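Local coordinates for protein diol-dehydratase (Roseburia inulinivorans, PDB 5I2A) that probably acts as a B12-independent glycyl radical lyase that dehydrates 1,2-propanediol, at residues E172-A176 against I177-G181. Residues are numbered along the deposited sequence; the frame is centred on the assembly and turned at random.
Sequences ETVLA and IGLNG
Thr-173 O accepts a nearly straight i to i+4 bond from Ile-177 N at 2.9 Å, after which the chain bends sharply, the short axes of 172-176 and 177-181 standing 81° apart. One residue on, Gly-178 N reaches Val-174 O at 2.8 Å, but the N-H is angled well off the oxygen and the bond is weak; Gly-178 CA also approaches this carbonyl. Gly-178 itself has a positive phi of 73°, and the amides of Leu-179 and Asn-180 have no bond to the preceding turn; these two residues instead form backbone hydrogen bonds with Pro-255 and Glu-256. This is a glycine-centred kink within helix 171-190 of the pyruvate formate lyase-like region, and helical bonding resumes with Gly-181 N on Ile-177 O. Along one side, Thr-173 and Ile-177 run side by side, CG2 of the threonine lying 3.8 Å from Ile-177 CD1. With CG1 set between backbone N and carbonyl carbon (chi1 70°), the isoleucine brings CG1 to 3.3 Å from Thr-173 O, beside the carbonyl. Shortening Ile-177 to an alanine would remove CG1 and CD1, and is likely to open a gap beside the Thr-173 methyl and uncover this side of the carbonyl. Across the bend, Val-174 CG2 meets Leu-179 CD2 at 4.1 Å, and both side chains also pack on Pro-255.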
loop_
_atom_site.group_PDB
_atom_site.type_symbol
_atom_site.label_atom_id
_atom_site.label_comp_id
_atom_site.label_asym_id
_atom_site.label_seq_id
_atom_site.Cartn_x
_atom_site.Cartn_y
_atom_site.Cartn_z
ATOM N N GLU A 172 -28.819 -11.541 1.380
ATOM C CA GLU A 172 -30.090 -10.994 1.832
ATOM C C GLU A 172 -30.155 -9.470 1.655
ATOM O O GLU A 172 -31.240 -8.910 1.485
ATOM C CB GLU A 172 -30.345 -11.371 3.289
ATOM C CG GLU A 172 -29.391 -10.723 4.278
ATOM C CD GLU A 172 -28.033 -11.431 4.383
ATOM O OE1 GLU A 172 -27.830 -12.506 3.764
ATOM O OE2 GLU A 172 -27.162 -10.888 5.090
ATOM N N THR A 173 -29.004 -8.800 1.698
ATOM C CA THR A 173 -28.994 -7.368 1.459
ATOM C C THR A 173 -29.362 -7.084 0.003
ATOM O O THR A 173 -30.174 -6.209 -0.278
ATOM C CB THR A 173 -27.631 -6.732 1.782
ATOM O OG1 THR A 173 -27.378 -6.851 3.188
ATOM C CG2 THR A 173 -27.643 -5.266 1.398
ATOM N N VAL A 174 -28.773 -7.838 -0.915
ATOM C CA VAL A 174 -29.049 -7.654 -2.334
ATOM C C VAL A 174 -30.532 -7.935 -2.646
ATOM O O VAL A 174 -31.164 -7.213 -3.403
ATOM C CB VAL A 174 -28.143 -8.561 -3.203
ATOM C CG1 VAL A 174 -28.490 -8.422 -4.680
ATOM C CG2 VAL A 174 -26.656 -8.228 -2.962
ATOM N N LEU A 175 -31.072 -8.988 -2.047
ATOM C CA LEU A 175 -32.477 -9.332 -2.228
ATOM C C LEU A 175 -33.406 -8.228 -1.716
ATOM O O LEU A 175 -34.362 -7.880 -2.387
ATOM C CB LEU A 175 -32.801 -10.653 -1.519
ATOM C CG LEU A 175 -32.107 -11.896 -2.064
ATOM C CD1 LEU A 175 -32.448 -13.122 -1.241
ATOM C CD2 LEU A 175 -32.513 -12.117 -3.487
ATOM N N ALA A 176 -33.109 -7.671 -0.542
ATOM C CA ALA A 176 -34.024 -6.729 0.082
ATOM C C ALA A 176 -33.900 -5.297 -0.465
ATOM O O ALA A 176 -34.904 -4.617 -0.592
ATOM C CB ALA A 176 -33.833 -6.741 1.609
ATOM N N ILE A 177 -32.694 -4.824 -0.788
ATOM C CA ILE A 177 -32.591 -3.438 -1.225
ATOM C C ILE A 177 -32.002 -3.304 -2.624
ATOM O O ILE A 177 -31.991 -2.224 -3.191
ATOM C CB ILE A 177 -31.780 -2.564 -0.212
ATOM C CG1 ILE A 177 -30.277 -2.900 -0.195
ATOM C CG2 ILE A 177 -32.390 -2.662 1.182
ATOM C CD1 ILE A 177 -29.457 -2.022 0.804
ATOM N N GLY A 178 -31.552 -4.408 -3.201
ATOM C CA GLY A 178 -30.955 -4.360 -4.523
ATOM C C GLY A 178 -29.571 -3.733 -4.517
ATOM O O GLY A 178 -29.150 -3.159 -3.515
ATOM N N LEU A 179 -28.855 -3.847 -5.635
ATOM C CA LEU A 179 -27.591 -3.142 -5.774
ATOM C C LEU A 179 -27.862 -1.637 -5.819
ATOM O O LEU A 179 -26.999 -0.834 -5.492
ATOM C CB LEU A 179 -26.827 -3.603 -7.018
ATOM C CG LEU A 179 -26.322 -5.051 -6.946
ATOM C CD1 LEU A 179 -25.474 -5.401 -8.153
ATOM C CD2 LEU A 179 -25.547 -5.311 -5.650
ATOM N N ASN A 180 -29.075 -1.255 -6.211
ATOM C CA ASN A 180 -29.464 0.143 -6.131
ATOM C C ASN A 180 -29.404 0.621 -4.693
ATOM O O ASN A 180 -28.894 1.695 -4.407
ATOM C CB ASN A 180 -30.862 0.353 -6.696
ATOM C CG ASN A 180 -31.217 1.802 -6.791
ATOM O OD1 ASN A 180 -30.647 2.536 -7.599
ATOM N ND2 ASN A 180 -32.156 2.235 -5.962
ATOM N N GLY A 181 -29.915 -0.207 -3.786
ATOM C CA GLY A 181 -29.845 0.075 -2.372
ATOM C C GLY A 181 -28.422 0.102 -1.828
ATOM O O GLY A 181 -28.110 0.910 -0.956
#